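PDB 4QHR: alanine racemase, which belongs to the alanine racemase family, pairing an N-terminal TIM-barrel domain with a mostly beta C-terminal domain in a two-chain assembly that carries covalently bound pyridoxal phosphate. Local coordinates for residues 277-287 with 296-307; 126-137 with 172-180. All blocks are in the same frame, centred on the assembly; numbering follows the deposited sequence.

Contact 1 of 2, residues 277-287 with 296-307; sequences YPRAYVKQNFV and VVGRVSMDMIAI
Tyr277, its CG anti to the backbone N (chi1 -170°), brings its ring against Val300 and Ile305, and Ile305, with CG1 held between its own N and carbonyl carbon, meets it crosswise: Ile305 CD1 lies 4.0 Å from Tyr277 CE2. Val300 CG1 approaches the same ring at its edge, while Pro278 CD and Tyr281 OH lie over the rim of one face. That hydroxyl donates to Pro278 O (OH to O 2.7 Å) from above the carbonyl plane, consistent with a fixed position for the second tyrosine, whose CE1 touches Val300 CG2. The principle at work is that a loop can be held to its neighbour by side chains and bridging water, with few direct backbone bonds. A nearly straight bond from Val296 N to Asn285 O (2.9 Å, 171°) joins the backbones at one end; around Arg279, water takes over. One water accepts from Arg279 NE and donates to Val300 O, and another links Arg279 O to Val300 N. Arg279 and Arg299 run side by side in the same direction, the former anchored by Thr338 of the second subunit. Val287 CG2 packs on Ile307 CG2 at 3.9 Å, extending the apolar layer. Strand 292-297 of the hairpin pairs antiparallel with strand 305-308 in the same sheet, which continues to strand 264-269, and helix 329-335 lies against Tyr281 and Asn285.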
loop_
_atom_site.group_PDB
_atom_site.type_symbol
_atom_site.label_atom_id
_atom_site.label_comp_id
_atom_site.label_asym_id
_atom_site.label_seq_id
_atom_site.Cartn_x
_atom_site.Cartn_y
_atom_site.Cartn_z
ATOM N N TYR A 277 4.034 -3.220 -4.192
ATOM C CA TYR A 277 5.171 -4.087 -3.971
ATOM C C TYR A 277 6.188 -3.362 -3.063
ATOM O O TYR A 277 6.515 -2.219 -3.358
ATOM C CB TYR A 277 5.809 -4.436 -5.307
ATOM C CG TYR A 277 6.865 -5.527 -5.213
ATOM C CD1 TYR A 277 6.508 -6.853 -5.004
ATOM C CD2 TYR A 277 8.187 -5.236 -5.319
ATOM C CE1 TYR A 277 7.465 -7.860 -4.923
ATOM C CE2 TYR A 277 9.162 -6.233 -5.272
ATOM C CZ TYR A 277 8.796 -7.542 -5.054
ATOM O OH TYR A 277 9.780 -8.522 -4.997
ATOM N N PRO A 278 6.649 -3.993 -1.956
ATOM C CA PRO A 278 7.383 -3.230 -0.950
ATOM C C PRO A 278 8.761 -2.824 -1.444
ATOM O O PRO A 278 9.350 -3.555 -2.230
ATOM C CB PRO A 278 7.526 -4.190 0.230
ATOM C CG PRO A 278 6.640 -5.333 -0.037
ATOM C CD PRO A 278 6.396 -5.389 -1.515
ATOM N N ARG A 279 9.241 -1.677 -0.974
ATOM C CA ARG A 279 10.460 -1.073 -1.469
ATOM C C ARG A 279 11.684 -1.523 -0.712
ATOM O O ARG A 279 12.712 -1.818 -1.353
ATOM C CB ARG A 279 10.391 0.472 -1.335
ATOM C CG ARG A 279 11.608 1.236 -1.757
ATOM C CD ARG A 279 11.457 2.762 -1.641
ATOM N NE ARG A 279 12.771 3.396 -1.790
ATOM C CZ ARG A 279 13.664 3.551 -0.794
ATOM N NH1 ARG A 279 13.384 3.174 0.467
ATOM N NH2 ARG A 279 14.830 4.137 -1.033
ATOM N N ALA A 280 11.617 -1.508 0.608
ATOM C CA ALA A 280 12.849 -1.514 1.388
ATOM C C ALA A 280 13.110 -2.902 2.019
ATOM O O ALA A 280 12.343 -3.363 2.842
ATOM C CB ALA A 280 12.819 -0.411 2.439
ATOM N N TYR A 281 14.177 -3.552 1.608
ATOM C CA TYR A 281 14.456 -4.908 2.032
ATOM C C TYR A 281 15.607 -4.963 2.997
ATOM O O TYR A 281 16.489 -4.138 2.949
ATOM C CB TYR A 281 14.681 -5.766 0.802
ATOM C CG TYR A 281 13.403 -5.922 0.084
ATOM C CD1 TYR A 281 12.982 -4.956 -0.809
ATOM C CD2 TYR A 281 12.562 -7.009 0.325
ATOM C CE1 TYR A 281 11.767 -5.068 -1.495
ATOM C CE2 TYR A 281 11.328 -7.128 -0.353
ATOM C CZ TYR A 281 10.946 -6.147 -1.267
ATOM O OH TYR A 281 9.731 -6.235 -1.952
ATOM N N VAL A 282 15.589 -5.930 3.893
ATOM C CA VAL A 282 16.662 -6.089 4.874
ATOM C C VAL A 282 17.539 -7.358 4.638
ATOM O O VAL A 282 18.558 -7.565 5.313
ATOM C CB VAL A 282 16.105 -6.091 6.315
ATOM C CG1 VAL A 282 15.486 -4.764 6.652
ATOM C CG2 VAL A 282 15.113 -7.186 6.497
ATOM N N LYS A 283 17.089 -8.200 3.698
ATOM C CA LYS A 283 17.791 -9.388 3.222
ATOM C C LYS A 283 17.424 -9.434 1.767
ATOM O O LYS A 283 16.495 -8.736 1.361
ATOM C CB LYS A 283 17.240 -10.669 3.875
ATOM C CG LYS A 283 16.761 -10.524 5.316
ATOM C CD LYS A 283 16.519 -11.844 6.064
ATOM C CE LYS A 283 15.969 -12.987 5.205
ATOM N NZ LYS A 283 15.998 -14.275 5.972
ATOM N N GLN A 284 18.074 -10.307 1.007
ATOM C CA GLN A 284 17.810 -10.468 -0.425
ATOM C C GLN A 284 16.379 -11.040 -0.679
ATOM O O GLN A 284 15.935 -12.000 -0.027
ATOM C CB GLN A 284 18.877 -11.404 -1.019
ATOM C CG GLN A 284 18.848 -11.558 -2.538
ATOM C CD GLN A 284 20.110 -12.238 -3.094
ATOM O OE1 GLN A 284 20.679 -13.205 -2.502
ATOM N NE2 GLN A 284 20.554 -11.761 -4.258
ATOM N N ASN A 285 15.683 -10.469 -1.644
ATOM C CA ASN A 285 14.358 -10.916 -1.999
ATOM C C ASN A 285 14.415 -11.541 -3.395
ATOM O O ASN A 285 15.344 -11.253 -4.178
ATOM C CB ASN A 285 13.390 -9.716 -1.973
ATOM C CG ASN A 285 11.956 -10.149 -2.116
ATOM O OD1 ASN A 285 11.582 -11.202 -1.608
ATOM N ND2 ASN A 285 11.170 -9.406 -2.917
ATOM N N PHE A 286 13.436 -12.388 -3.690
ATOM C CA PHE A 286 13.355 -13.117 -4.931
ATOM C C PHE A 286 11.957 -12.987 -5.514
ATOM O O PHE A 286 10.993 -12.762 -4.777
ATOM C CB PHE A 286 13.691 -14.601 -4.686
ATOM C CG PHE A 286 15.101 -14.818 -4.181
ATOM C CD1 PHE A 286 15.355 -14.749 -2.848
ATOM C CD2 PHE A 286 16.157 -15.062 -5.061
ATOM C CE1 PHE A 286 16.665 -14.893 -2.355
ATOM C CE2 PHE A 286 17.454 -15.228 -4.582
ATOM C CZ PHE A 286 17.699 -15.129 -3.211
ATOM N N VAL A 287 11.866 -13.149 -6.828
ATOM C CA VAL A 287 10.607 -13.398 -7.510
ATOM C C VAL A 287 10.634 -14.826 -8.112
ATOM O O VAL A 287 11.706 -15.446 -8.236
ATOM C CB VAL A 287 10.317 -12.395 -8.600
ATOM C CG1 VAL A 287 10.311 -10.977 -8.034
ATOM C CG2 VAL A 287 11.347 -12.472 -9.754
ATOM N N VAL A 296 15.864 -10.031 -6.809
ATOM C CA VAL A 296 15.560 -8.642 -7.089
ATOM C C VAL A 296 16.872 -7.872 -6.851
ATOM O O VAL A 296 17.528 -8.054 -5.824
ATOM C CB VAL A 296 14.430 -8.130 -6.155
ATOM C CG1 VAL A 296 14.148 -6.668 -6.390
ATOM C CG2 VAL A 296 13.184 -8.981 -6.286
ATOM N N VAL A 297 17.271 -7.036 -7.804
ATOM C CA VAL A 297 18.561 -6.368 -7.740
ATOM C C VAL A 297 18.422 -4.874 -7.765
ATOM O O VAL A 297 17.582 -4.316 -8.526
ATOM C CB VAL A 297 19.549 -6.820 -8.838
ATOM C CG1 VAL A 297 19.811 -8.305 -8.648
ATOM C CG2 VAL A 297 19.044 -6.581 -10.255
ATOM N N GLY A 298 19.218 -4.224 -6.934
ATOM C CA GLY A 298 19.169 -2.757 -6.824
ATOM C C GLY A 298 17.836 -2.307 -6.212
ATOM O O GLY A 298 17.040 -3.113 -5.783
ATOM N N ARG A 299 17.560 -1.012 -6.199
ATOM C CA ARG A 299 16.342 -0.532 -5.550
ATOM C C ARG A 299 15.040 -0.772 -6.346
ATOM O O ARG A 299 14.997 -0.794 -7.624
ATOM C CB ARG A 299 16.452 0.970 -5.250
ATOM C CG ARG A 299 17.440 1.262 -4.113
ATOM C CD ARG A 299 17.225 2.639 -3.531
ATOM N NE ARG A 299 18.266 2.978 -2.556
ATOM C CZ ARG A 299 18.810 4.195 -2.391
ATOM N NH1 ARG A 299 18.443 5.229 -3.147
ATOM N NH2 ARG A 299 19.742 4.383 -1.459
ATOM N N VAL A 300 13.962 -0.868 -5.575
ATOM C CA VAL A 300 12.599 -0.927 -6.120
ATOM C C VAL A 300 12.120 0.513 -6.350
ATOM O O VAL A 300 12.161 1.338 -5.433
ATOM C CB VAL A 300 11.673 -1.668 -5.113
ATOM C CG1 VAL A 300 10.195 -1.557 -5.442
ATOM C CG2 VAL A 300 12.141 -3.090 -4.955
ATOM N N SER A 301 11.640 0.810 -7.551
ATOM C CA SER A 301 11.124 2.161 -7.811
ATOM C C SER A 301 9.577 2.159 -7.741
ATOM O O SER A 301 8.965 1.155 -7.382
ATOM C CB SER A 301 11.669 2.667 -9.158
ATOM O OG SER A 301 11.137 1.951 -10.230
ATOM N N MET A 302 8.984 3.295 -8.055
ATOM C CA MET A 302 7.543 3.411 -7.965
ATOM C C MET A 302 6.865 2.400 -8.873
ATOM O O MET A 302 5.926 1.796 -8.444
ATOM C CB MET A 302 7.090 4.832 -8.246
ATOM C CG MET A 302 5.614 5.067 -7.884
ATOM S SD MET A 302 5.186 6.817 -8.007
ATOM C CE MET A 302 6.159 7.473 -6.647
ATOM N N ASP A 303 7.354 2.262 -10.124
ATOM C CA ASP A 303 6.713 1.522 -11.184
ATOM C C ASP A 303 7.453 0.311 -11.723
ATOM O O ASP A 303 6.892 -0.466 -12.523
ATOM C CB ASP A 303 6.494 2.447 -12.375
ATOM C CG ASP A 303 5.768 3.711 -11.984
ATOM O OD1 ASP A 303 4.829 3.729 -11.172
ATOM O OD2 ASP A 303 6.165 4.732 -12.528
ATOM N N MET A 304 8.667 0.101 -11.277
ATOM C CA MET A 304 9.523 -0.924 -11.867
ATOM C C MET A 304 10.480 -1.541 -10.851
ATOM O O MET A 304 10.859 -0.866 -9.886
ATOM C CB MET A 304 10.375 -0.303 -12.944
ATOM C CG MET A 304 9.668 -0.073 -14.240
ATOM S SD MET A 304 10.710 0.831 -15.418
ATOM C CE MET A 304 10.592 2.530 -14.867
ATOM N N ILE A 305 10.818 -2.811 -11.093
ATOM C CA ILE A 305 11.899 -3.485 -10.387
ATOM C C ILE A 305 12.833 -4.149 -11.394
ATOM O O ILE A 305 12.452 -4.419 -12.567
ATOM C CB ILE A 305 11.398 -4.538 -9.310
ATOM C CG1 ILE A 305 10.740 -5.752 -9.972
ATOM C CG2 ILE A 305 10.498 -3.894 -8.309
ATOM C CD1 ILE A 305 10.237 -6.846 -9.043
ATOM N N ALA A 306 14.065 -4.437 -10.922
ATOM C CA ALA A 306 15.035 -5.172 -11.721
ATOM C C ALA A 306 15.321 -6.540 -11.071
ATOM O O ALA A 306 15.402 -6.640 -9.841
ATOM C CB ALA A 306 16.310 -4.367 -11.864
ATOM N N ILE A 307 15.465 -7.572 -11.906
ATOM C CA ILE A 307 15.745 -8.919 -11.472
ATOM C C ILE A 307 16.931 -9.475 -12.264
ATOM O O ILE A 307 17.144 -9.118 -13.445
ATOM C CB ILE A 307 14.513 -9.835 -11.597
ATOM C CG1 ILE A 307 14.075 -9.954 -13.019
ATOM C CG2 ILE A 307 13.313 -9.292 -10.766
ATOM C CD1 ILE A 307 12.793 -10.733 -13.122
HETATM O O HOH W 1 13.278 3.545 -4.641
HETATM O O HOH W 2 14.587 -0.853 -2.764
HETATM O O HOH W 3 15.097 5.194 -4.009
HETATM O O HOH W 4 16.378 -8.003 -2.613
#

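Contact 2 of 2, residues 126-137 with 172-180; sequences LNSGMNRLGFKD and QQKQQFLHI
Leu126 sends CD2 to the edge of the Phe177 ring, near its plane, and CD1 toward Ile180 CG1, starting the loop that follows strand 122-125 of the TIM-type barrel and packs on helix 168-184, one of the helices outside the parallel strands. It illustrates how a strand-to-helix loop is shaped from within and fastened to a neighbour. Asn127 does the shaping: its OD1 closes an Asx turn by accepting from Gly129 N (3.0 Å) and also takes Asn131 N, the two donors reaching it from opposite faces of its plane. Its ND2 donates to Asn131 OD1, an acceptor in the Asn127 amide plane, though ND2 stands above the carbonyl plane of Asn131. Ser128 provides the fastening. With OG between the backbone N and carbonyl carbon (chi1 55°), it receives Gln173 NE2 at 2.8 Å along an almost straight N-H line (168°), and its carbonyl O accepts from Gln172 NE2 in a more bent bond (144°). The Gln173 amide is gripped further by His159 O and Ala161 N, a second shell that fixes its rotation. CB of Ser128 rests on Gln176 CG. Gly129 passes the helix beside Gln172. At the far end, Asp137 slides past Ile180 in the opposite direction, with Ile180 CD1 3.6 Å from Asp137 CG, and Asp137 OD2 lies in the plane of the His179 ring at its edge, 3.1 Å from CD2.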
loop_
_atom_site.group_PDB
_atom_site.type_symbol
_atom_site.label_atom_id
_atom_site.label_comp_id
_atom_site.label_asym_id
_atom_site.label_seq_id
_atom_site.Cartn_x
_atom_site.Cartn_y
_atom_site.Cartn_z
ATOM N N LEU A 126 -12.523 -8.287 26.824
ATOM C CA LEU A 126 -11.606 -8.249 27.932
ATOM C C LEU A 126 -10.254 -7.715 27.502
ATOM O O LEU A 126 -9.673 -8.150 26.495
ATOM C CB LEU A 126 -11.371 -9.671 28.429
ATOM C CG LEU A 126 -10.387 -9.950 29.588
ATOM C CD1 LEU A 126 -10.886 -9.337 30.889
ATOM C CD2 LEU A 126 -10.157 -11.439 29.741
ATOM N N ASN A 127 -9.747 -6.794 28.297
ATOM C CA ASN A 127 -8.332 -6.415 28.232
ATOM C C ASN A 127 -7.655 -7.226 29.325
ATOM O O ASN A 127 -7.812 -6.922 30.535
ATOM C CB ASN A 127 -8.174 -4.931 28.505
ATOM C CG ASN A 127 -6.729 -4.512 28.726
ATOM O OD1 ASN A 127 -5.754 -5.264 28.502
ATOM N ND2 ASN A 127 -6.587 -3.293 29.133
ATOM N N SER A 128 -6.921 -8.239 28.910
ATOM C CA SER A 128 -6.259 -9.144 29.845
ATOM C C SER A 128 -4.763 -8.906 29.899
ATOM O O SER A 128 -4.028 -9.738 30.464
ATOM C CB SER A 128 -6.522 -10.597 29.416
ATOM O OG SER A 128 -6.132 -10.851 28.074
ATOM N N GLY A 129 -4.295 -7.797 29.294
ATOM C CA GLY A 129 -2.844 -7.536 29.176
ATOM C C GLY A 129 -2.371 -6.836 27.909
ATOM O O GLY A 129 -1.331 -6.217 27.918
ATOM N N MET A 130 -3.107 -6.906 26.809
ATOM C CA MET A 130 -2.634 -6.225 25.619
ATOM C C MET A 130 -2.649 -4.704 25.833
ATOM O O MET A 130 -1.821 -3.985 25.288
ATOM C CB MET A 130 -3.473 -6.626 24.412
ATOM C CG MET A 130 -2.880 -6.163 23.087
ATOM S SD MET A 130 -3.165 -7.384 21.790
ATOM C CE MET A 130 -4.876 -7.069 21.387
ATOM N N ASN A 131 -3.596 -4.227 26.638
ATOM C CA ASN A 131 -3.811 -2.797 26.884
ATOM C C ASN A 131 -4.254 -1.970 25.647
ATOM O O ASN A 131 -4.190 -0.702 25.658
ATOM C CB ASN A 131 -2.610 -2.191 27.652
ATOM C CG ASN A 131 -2.682 -2.484 29.155
ATOM O OD1 ASN A 131 -3.708 -2.227 29.797
ATOM N ND2 ASN A 131 -1.595 -3.018 29.727
ATOM N N ARG A 132 -4.744 -2.672 24.611
ATOM C CA ARG A 132 -5.399 -2.019 23.486
ATOM C C ARG A 132 -6.843 -1.751 23.926
ATOM O O ARG A 132 -7.106 -0.756 24.614
ATOM C CB ARG A 132 -5.309 -2.846 22.197
ATOM N N LEU A 133 -7.778 -2.621 23.541
ATOM C CA LEU A 133 -9.200 -2.390 23.827
ATOM C C LEU A 133 -9.670 -3.345 24.891
ATOM O O LEU A 133 -9.149 -4.429 24.981
ATOM C CB LEU A 133 -10.046 -2.625 22.580
ATOM C CG LEU A 133 -9.774 -1.720 21.378
ATOM C CD1 LEU A 133 -10.813 -2.034 20.324
ATOM C CD2 LEU A 133 -9.807 -0.223 21.707
ATOM N N GLY A 134 -10.647 -2.935 25.682
ATOM C CA GLY A 134 -11.365 -3.874 26.537
ATOM C C GLY A 134 -11.561 -3.408 27.973
ATOM O O GLY A 134 -10.939 -2.449 28.412
ATOM N N PHE A 135 -12.472 -4.093 28.659
ATOM C CA PHE A 135 -12.685 -3.886 30.086
ATOM C C PHE A 135 -11.687 -4.713 30.848
ATOM O O PHE A 135 -11.374 -5.805 30.455
ATOM C CB PHE A 135 -14.070 -4.297 30.507
ATOM C CG PHE A 135 -15.136 -3.452 29.908
ATOM C CD1 PHE A 135 -15.474 -2.215 30.471
ATOM C CD2 PHE A 135 -15.812 -3.875 28.755
ATOM C CE1 PHE A 135 -16.460 -1.432 29.914
ATOM C CE2 PHE A 135 -16.802 -3.072 28.201
ATOM C CZ PHE A 135 -17.119 -1.847 28.780
ATOM N N LYS A 136 -11.203 -4.175 31.945
ATOM C CA LYS A 136 -10.260 -4.903 32.793
ATOM C C LYS A 136 -10.999 -5.783 33.808
ATOM O O LYS A 136 -12.204 -5.648 34.012
ATOM C CB LYS A 136 -9.359 -3.898 33.530
ATOM C CG LYS A 136 -8.371 -3.221 32.612
ATOM C CD LYS A 136 -7.830 -1.879 33.099
ATOM C CE LYS A 136 -6.721 -1.391 32.170
ATOM N NZ LYS A 136 -5.978 -0.191 32.660
ATOM N N ASP A 137 -10.261 -6.689 34.424
ATOM C CA ASP A 137 -10.753 -7.493 35.531
ATOM C C ASP A 137 -10.448 -6.644 36.757
ATOM O O ASP A 137 -9.272 -6.355 36.942
ATOM C CB ASP A 137 -9.983 -8.813 35.569
ATOM C CG ASP A 137 -10.368 -9.687 36.752
ATOM O OD1 ASP A 137 -11.232 -9.291 37.552
ATOM O OD2 ASP A 137 -9.811 -10.792 36.854
ATOM N N GLN A 172 -0.637 -15.847 31.167
ATOM C CA GLN A 172 -1.345 -14.835 31.940
ATOM C C GLN A 172 -2.742 -14.552 31.312
ATOM O O GLN A 172 -3.751 -14.451 32.007
ATOM C CB GLN A 172 -0.528 -13.544 32.027
ATOM C CG GLN A 172 -1.236 -12.413 32.780
ATOM C CD GLN A 172 -0.599 -11.036 32.568
ATOM O OE1 GLN A 172 0.574 -10.836 32.861
ATOM N NE2 GLN A 172 -1.391 -10.072 32.062
ATOM N N GLN A 173 -2.770 -14.413 29.991
ATOM C CA GLN A 173 -4.002 -14.176 29.268
ATOM C C GLN A 173 -4.948 -15.391 29.309
ATOM O O GLN A 173 -6.153 -15.191 29.446
ATOM C CB GLN A 173 -3.715 -13.781 27.819
ATOM C CG GLN A 173 -3.249 -12.347 27.626
ATOM C CD GLN A 173 -3.394 -11.919 26.175
ATOM O OE1 GLN A 173 -2.525 -12.186 25.331
ATOM N NE2 GLN A 173 -4.529 -11.296 25.861
ATOM N N LYS A 174 -4.435 -16.627 29.182
ATOM C CA LYS A 174 -5.323 -17.802 29.220
ATOM C C LYS A 174 -6.024 -17.838 30.580
ATOM O O LYS A 174 -7.252 -17.920 30.642
ATOM C CB LYS A 174 -4.595 -19.116 28.930
ATOM N N GLN A 175 -5.232 -17.730 31.659
ATOM C CA GLN A 175 -5.734 -17.801 33.045
ATOM C C GLN A 175 -6.688 -16.655 33.386
ATOM O O GLN A 175 -7.717 -16.857 34.055
ATOM C CB GLN A 175 -4.556 -17.888 34.059
ATOM C CG GLN A 175 -4.109 -19.288 34.516
ATOM C CD GLN A 175 -4.093 -20.377 33.435
ATOM O OE1 GLN A 175 -4.692 -21.439 33.601
ATOM N NE2 GLN A 175 -3.397 -20.126 32.334
ATOM N N GLN A 176 -6.380 -15.454 32.922
ATOM C CA GLN A 176 -7.303 -14.340 33.098
ATOM C C GLN A 176 -8.670 -14.655 32.405
ATOM O O GLN A 176 -9.751 -14.501 33.004
ATOM C CB GLN A 176 -6.656 -13.063 32.580
ATOM C CG GLN A 176 -7.475 -11.819 32.767
ATOM C CD GLN A 176 -6.633 -10.616 33.135
ATOM O OE1 GLN A 176 -5.407 -10.690 33.159
ATOM N NE2 GLN A 176 -7.288 -9.495 33.418
ATOM N N PHE A 177 -8.611 -15.133 31.170
ATOM C CA PHE A 177 -9.804 -15.500 30.421
ATOM C C PHE A 177 -10.627 -16.621 31.096
ATOM O O PHE A 177 -11.854 -16.515 31.169
ATOM C CB PHE A 177 -9.432 -15.949 29.008
ATOM C CG PHE A 177 -10.625 -16.122 28.120
ATOM C CD1 PHE A 177 -11.254 -15.019 27.598
ATOM C CD2 PHE A 177 -11.125 -17.390 27.828
ATOM C CE1 PHE A 177 -12.351 -15.166 26.784
ATOM C CE2 PHE A 177 -12.241 -17.543 27.017
ATOM C CZ PHE A 177 -12.852 -16.440 26.499
ATOM N N LEU A 178 -9.967 -17.681 31.573
ATOM C CA LEU A 178 -10.673 -18.798 32.258
ATOM C C LEU A 178 -11.287 -18.354 33.592
ATOM O O LEU A 178 -12.379 -18.783 33.946
ATOM C CB LEU A 178 -9.760 -19.998 32.483
ATOM C CG LEU A 178 -9.174 -20.688 31.251
ATOM C CD1 LEU A 178 -8.211 -21.825 31.602
ATOM C CD2 LEU A 178 -10.310 -21.200 30.381
ATOM N N HIS A 179 -10.596 -17.482 34.310
ATOM C CA HIS A 179 -11.124 -16.907 35.560
ATOM C C HIS A 179 -12.401 -16.158 35.282
ATOM O O HIS A 179 -13.389 -16.299 36.010
ATOM C CB HIS A 179 -10.083 -15.990 36.275
ATOM C CG HIS A 179 -10.683 -15.063 37.290
ATOM N ND1 HIS A 179 -11.351 -15.509 38.408
ATOM C CD2 HIS A 179 -10.718 -13.709 37.351
ATOM C CE1 HIS A 179 -11.777 -14.474 39.115
ATOM N NE2 HIS A 179 -11.410 -13.367 38.492
ATOM N N ILE A 180 -12.411 -15.373 34.209
ATOM C CA ILE A 180 -13.578 -14.572 33.945
ATOM C C ILE A 180 -14.689 -15.464 33.437
ATOM O O ILE A 180 -15.818 -15.294 33.838
ATOM C CB ILE A 180 -13.291 -13.402 32.988
ATOM C CG1 ILE A 180 -12.253 -12.443 33.597
ATOM C CG2 ILE A 180 -14.579 -12.631 32.730
ATOM C CD1 ILE A 180 -12.739 -11.648 34.801
#

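Overall arrangement
The two contacts lie on opposite sides of the chain's centre, about 41 Å apart between centres, and share no helix or strand. Both are partly buried, but no touching residue of contact 1 is exposed, whereas contact 2 has exposed Gln172 and His179. Contact 1 joins strands and loops of the mostly beta C-terminal domain through valine, isoleucine and tyrosine packing and bridging waters; contact 2 ties a barrel loop to an outer helix, glutamine amides gripping a serine beside a small apolar patch round Leu126. Each reaches the second subunit: Arg279 bonds to its Thr338 and Glu342, the carbonyl O of Arg132 to its Asn244, and Leu133 packs on its Met304, bringing loop 126-137 to segment 296-307 of the other chain.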